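Local structure of carbohydrate kinase, FGGY (Novosphingobium aromaticivorans, 3H6E) at residues A157-L171 with F198-L212. The protein probably acts as a carbohydrate kinase of the FGGY family, transferring a phosphate group to a sugar substrate. Residues are numbered along the deposited sequence; the frame is centred on the assembly and turned at random.
Sequences AWFLTGRAVSEVTSL and FAPIVRAGDTVGALL
Arg163 bonds through NE to a backbone carbonyl: NE gives an almost straight bond (179°) to Val208 O at 2.8 Å, in the guanidinium plane and on a carbonyl lone pair. CG lies anti to the backbone N (chi1 -178°), carrying the chain past Val208 CG1 before it bends at chi3; Val165 CG2 rests on one guanidinium face, toward the rim. The bonded carbonyl belongs to a classic beta bulge, in which Val208 and Gly209 both face Val227. Ala157 CB, at the end of helix 152-159, meets Val208 CG2. Further along, Thr161 OG1 donates from above the carbonyl plane to Ala210 O (3.2 Å), and Leu212 N, at a helix N-cap, bonds to Leu160 O (2.8 Å). Beyond the loop, Ser166 makes a single parallel bridge with Ile201: its N donates to Pro200 O (3.0 Å) and its O accepts from Val202 N (2.8 Å). Ser166 OG reaches back to Ala199 O (2.9 Å) while lying at the edge of the Phe198 ring. Val165 CG1 comes crosswise against Val202 CB, and Leu171 CD1 meets Ile201 CD1 at 3.7 Å. Glu167, N-cap residue of helix 168-171 and bent at chi2 (-81°), lays CG and OE2 against Ala204, while OE1 accepts from both Thr169 N and Thr169 OG1. An alanine here would take away OE1, probably leaving Thr169 N and OG1 without this acceptor and Ala204 without its packing. The contact thus joins the helix end and its loop to edge strand 207-210, with the small parallel pair beside it, in the actin-like ATPase fold of the FGGY N-terminal domain.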
# COMPACT_ATOMS: atom_id res chain seq x y z
N ALA A 157 11.44 0.63 -15.47
CA ALA A 157 10.98 0.29 -16.81
C ALA A 157 11.69 1.12 -17.88
O ALA A 157 11.64 0.81 -19.06
CB ALA A 157 9.47 0.44 -16.93
N TRP A 158 12.37 2.19 -17.45
CA TRP A 158 13.15 3.02 -18.36
C TRP A 158 14.61 2.57 -18.32
O TRP A 158 15.37 2.77 -19.26
CB TRP A 158 13.04 4.50 -17.96
CG TRP A 158 14.14 5.38 -18.49
CD1 TRP A 158 14.08 6.18 -19.60
CD2 TRP A 158 15.45 5.55 -17.94
NE1 TRP A 158 15.28 6.84 -19.77
CE2 TRP A 158 16.13 6.47 -18.76
CE3 TRP A 158 16.11 5.02 -16.83
CZ2 TRP A 158 17.45 6.87 -18.51
CZ3 TRP A 158 17.42 5.41 -16.58
CH2 TRP A 158 18.07 6.33 -17.42
N PHE A 159 14.98 1.96 -17.19
CA PHE A 159 16.30 1.39 -17.00
C PHE A 159 16.53 0.26 -18.00
O PHE A 159 17.64 0.05 -18.47
CB PHE A 159 16.41 0.85 -15.57
CG PHE A 159 17.77 0.36 -15.19
CD1 PHE A 159 18.71 1.23 -14.66
CD2 PHE A 159 18.11 -0.97 -15.35
CE1 PHE A 159 19.97 0.78 -14.31
CE2 PHE A 159 19.37 -1.43 -15.00
CZ PHE A 159 20.30 -0.55 -14.47
N LEU A 160 15.46 -0.45 -18.33
CA LEU A 160 15.52 -1.60 -19.22
C LEU A 160 15.07 -1.27 -20.64
O LEU A 160 15.13 -2.13 -21.52
CB LEU A 160 14.60 -2.71 -18.71
CG LEU A 160 14.66 -3.22 -17.27
CD1 LEU A 160 13.37 -3.97 -16.94
CD2 LEU A 160 15.88 -4.10 -17.05
N THR A 161 14.62 -0.04 -20.87
CA THR A 161 13.89 0.25 -22.10
C THR A 161 14.29 1.55 -22.79
O THR A 161 14.06 1.72 -23.99
CB THR A 161 12.38 0.27 -21.83
OG1 THR A 161 11.67 -0.32 -22.93
CG2 THR A 161 11.90 1.69 -21.61
N GLY A 162 14.87 2.48 -22.03
CA GLY A 162 15.25 3.77 -22.58
C GLY A 162 14.09 4.74 -22.71
O GLY A 162 14.30 5.94 -22.89
N ARG A 163 12.87 4.24 -22.62
CA ARG A 163 11.70 5.10 -22.71
C ARG A 163 11.19 5.49 -21.33
O ARG A 163 10.89 4.64 -20.49
CB ARG A 163 10.57 4.45 -23.52
CG ARG A 163 9.35 5.35 -23.67
CD ARG A 163 8.57 5.04 -24.94
NE ARG A 163 7.45 4.14 -24.71
CZ ARG A 163 6.18 4.53 -24.62
NH1 ARG A 163 5.86 5.81 -24.74
NH2 ARG A 163 5.22 3.64 -24.41
N ALA A 164 11.09 6.80 -21.11
CA ALA A 164 10.53 7.33 -19.88
C ALA A 164 9.01 7.42 -19.98
O ALA A 164 8.46 7.87 -20.99
CB ALA A 164 11.11 8.71 -19.59
N VAL A 165 8.34 6.99 -18.92
CA VAL A 165 6.88 7.01 -18.85
C VAL A 165 6.44 7.20 -17.40
O VAL A 165 7.21 6.96 -16.48
CB VAL A 165 6.28 5.72 -19.44
CG1 VAL A 165 4.93 5.40 -18.82
CG2 VAL A 165 6.18 5.82 -20.96
N SER A 166 5.21 7.66 -17.20
CA SER A 166 4.63 7.71 -15.86
C SER A 166 3.43 6.78 -15.76
O SER A 166 2.84 6.41 -16.77
CB SER A 166 4.23 9.14 -15.50
OG SER A 166 5.36 9.98 -15.37
N GLU A 167 3.08 6.40 -14.54
CA GLU A 167 1.90 5.57 -14.31
C GLU A 167 1.06 6.16 -13.18
O GLU A 167 1.60 6.72 -12.22
CB GLU A 167 2.30 4.12 -14.03
CG GLU A 167 1.17 3.12 -14.20
CD GLU A 167 0.25 3.07 -12.99
OE1 GLU A 167 0.74 3.33 -11.87
OE2 GLU A 167 -0.95 2.77 -13.16
N VAL A 168 -0.26 6.03 -13.29
CA VAL A 168 -1.18 6.77 -12.43
C VAL A 168 -1.18 6.39 -10.94
O VAL A 168 -1.35 7.25 -10.09
CB VAL A 168 -2.62 6.74 -12.99
CG1 VAL A 168 -3.29 5.42 -12.69
CG2 VAL A 168 -3.43 7.89 -12.42
N THR A 169 -0.99 5.10 -10.63
CA THR A 169 -1.11 4.63 -9.25
C THR A 169 -0.03 5.15 -8.31
O THR A 169 -0.28 5.32 -7.12
CB THR A 169 -1.16 3.08 -9.16
OG1 THR A 169 0.10 2.52 -9.54
CG2 THR A 169 -2.26 2.52 -10.04
N SER A 170 1.17 5.38 -8.83
CA SER A 170 2.22 5.98 -8.02
C SER A 170 1.90 7.45 -7.76
O SER A 170 2.17 7.96 -6.68
CB SER A 170 3.58 5.85 -8.71
OG SER A 170 4.09 4.53 -8.60
N LEU A 171 1.32 8.11 -8.76
CA LEU A 171 0.94 9.52 -8.63
C LEU A 171 -0.21 9.69 -7.65
O LEU A 171 -0.34 10.72 -7.00
CB LEU A 171 0.54 10.10 -9.99
CG LEU A 171 1.57 10.06 -11.12
CD1 LEU A 171 0.93 10.41 -12.45
CD2 LEU A 171 2.76 10.97 -10.82
N PHE A 198 6.86 15.84 -16.11
CA PHE A 198 6.60 14.40 -16.03
C PHE A 198 6.56 13.68 -17.39
O PHE A 198 6.03 14.19 -18.37
CB PHE A 198 5.31 14.12 -15.25
CG PHE A 198 5.52 14.02 -13.77
CD1 PHE A 198 5.76 12.80 -13.17
CD2 PHE A 198 5.48 15.16 -12.97
CE1 PHE A 198 5.96 12.71 -11.81
CE2 PHE A 198 5.67 15.07 -11.61
CZ PHE A 198 5.91 13.84 -11.02
N ALA A 199 7.14 12.48 -17.41
CA ALA A 199 7.05 11.62 -18.58
C ALA A 199 5.59 11.30 -18.88
O ALA A 199 4.77 11.20 -17.97
CB ALA A 199 7.82 10.34 -18.34
N PRO A 200 5.25 11.16 -20.18
CA PRO A 200 3.86 10.94 -20.58
C PRO A 200 3.22 9.80 -19.81
O PRO A 200 3.82 8.74 -19.66
CB PRO A 200 3.98 10.58 -22.07
CG PRO A 200 5.22 11.27 -22.51
CD PRO A 200 6.16 11.21 -21.33
N ILE A 201 2.01 10.03 -19.31
CA ILE A 201 1.30 9.01 -18.54
C ILE A 201 0.83 7.86 -19.42
O ILE A 201 0.27 8.06 -20.50
CB ILE A 201 0.10 9.60 -17.78
CG1 ILE A 201 0.58 10.40 -16.56
CG2 ILE A 201 -0.85 8.49 -17.35
CD1 ILE A 201 -0.52 11.13 -15.82
N VAL A 202 1.08 6.65 -18.93
CA VAL A 202 0.72 5.42 -19.63
C VAL A 202 0.00 4.50 -18.65
O VAL A 202 0.08 4.71 -17.43
CB VAL A 202 1.98 4.74 -20.22
CG1 VAL A 202 1.97 3.24 -19.99
CG2 VAL A 202 2.13 5.07 -21.69
N ARG A 203 -0.73 3.52 -19.16
CA ARG A 203 -1.42 2.56 -18.30
C ARG A 203 -0.48 1.43 -17.88
O ARG A 203 0.31 0.93 -18.68
CB ARG A 203 -2.67 2.03 -19.00
CG ARG A 203 -3.59 3.16 -19.44
CD ARG A 203 -4.83 2.68 -20.17
NE ARG A 203 -5.90 2.28 -19.25
CZ ARG A 203 -6.52 3.10 -18.42
NH1 ARG A 203 -6.18 4.38 -18.35
NH2 ARG A 203 -7.48 2.64 -17.63
N ALA A 204 -0.57 1.05 -16.61
CA ALA A 204 0.34 0.08 -15.99
C ALA A 204 0.59 -1.17 -16.84
O ALA A 204 1.69 -1.73 -16.83
CB ALA A 204 -0.17 -0.31 -14.60
N GLY A 205 -0.43 -1.60 -17.57
CA GLY A 205 -0.33 -2.81 -18.38
C GLY A 205 0.19 -2.57 -19.79
O GLY A 205 0.48 -3.53 -20.51
N ASP A 206 0.29 -1.30 -20.18
CA ASP A 206 0.82 -0.95 -21.50
C ASP A 206 2.25 -1.41 -21.62
O ASP A 206 2.94 -1.58 -20.62
CB ASP A 206 0.75 0.56 -21.72
CG ASP A 206 -0.65 1.04 -22.01
OD1 ASP A 206 -1.49 0.21 -22.42
OD2 ASP A 206 -0.91 2.25 -21.83
N THR A 207 2.70 -1.59 -22.86
CA THR A 207 4.09 -1.94 -23.12
C THR A 207 4.91 -0.67 -23.25
O THR A 207 4.64 0.17 -24.11
CB THR A 207 4.24 -2.77 -24.41
OG1 THR A 207 3.44 -3.95 -24.32
CG2 THR A 207 5.69 -3.15 -24.62
N VAL A 208 5.91 -0.53 -22.39
CA VAL A 208 6.82 0.61 -22.48
C VAL A 208 7.70 0.45 -23.71
O VAL A 208 7.98 1.42 -24.42
CB VAL A 208 7.70 0.74 -21.22
CG1 VAL A 208 8.62 1.95 -21.34
CG2 VAL A 208 6.84 0.84 -19.98
N GLY A 209 8.12 -0.78 -23.97
CA GLY A 209 8.91 -1.08 -25.15
C GLY A 209 9.71 -2.35 -25.01
O GLY A 209 9.61 -3.06 -24.01
N ALA A 210 10.51 -2.65 -26.03
CA ALA A 210 11.37 -3.82 -26.01
C ALA A 210 12.60 -3.58 -25.14
O ALA A 210 12.99 -2.44 -24.92
CB ALA A 210 11.79 -4.20 -27.42
N LEU A 211 13.19 -4.66 -24.64
CA LEU A 211 14.38 -4.57 -23.82
C LEU A 211 15.51 -3.90 -24.60
O LEU A 211 15.73 -4.22 -25.77
CB LEU A 211 14.80 -5.97 -23.38
CG LEU A 211 15.61 -6.12 -22.09
CD1 LEU A 211 14.81 -5.59 -20.91
CD2 LEU A 211 16.00 -7.57 -21.87
N LEU A 212 16.21 -2.97 -23.97
CA LEU A 212 17.37 -2.33 -24.59
C LEU A 212 18.38 -3.37 -25.06
O LEU A 212 18.70 -4.29 -24.32
CB LEU A 212 18.04 -1.36 -23.62
CG LEU A 212 17.96 0.13 -23.97
CD1 LEU A 212 16.65 0.44 -24.67
CD2 LEU A 212 18.13 0.99 -22.73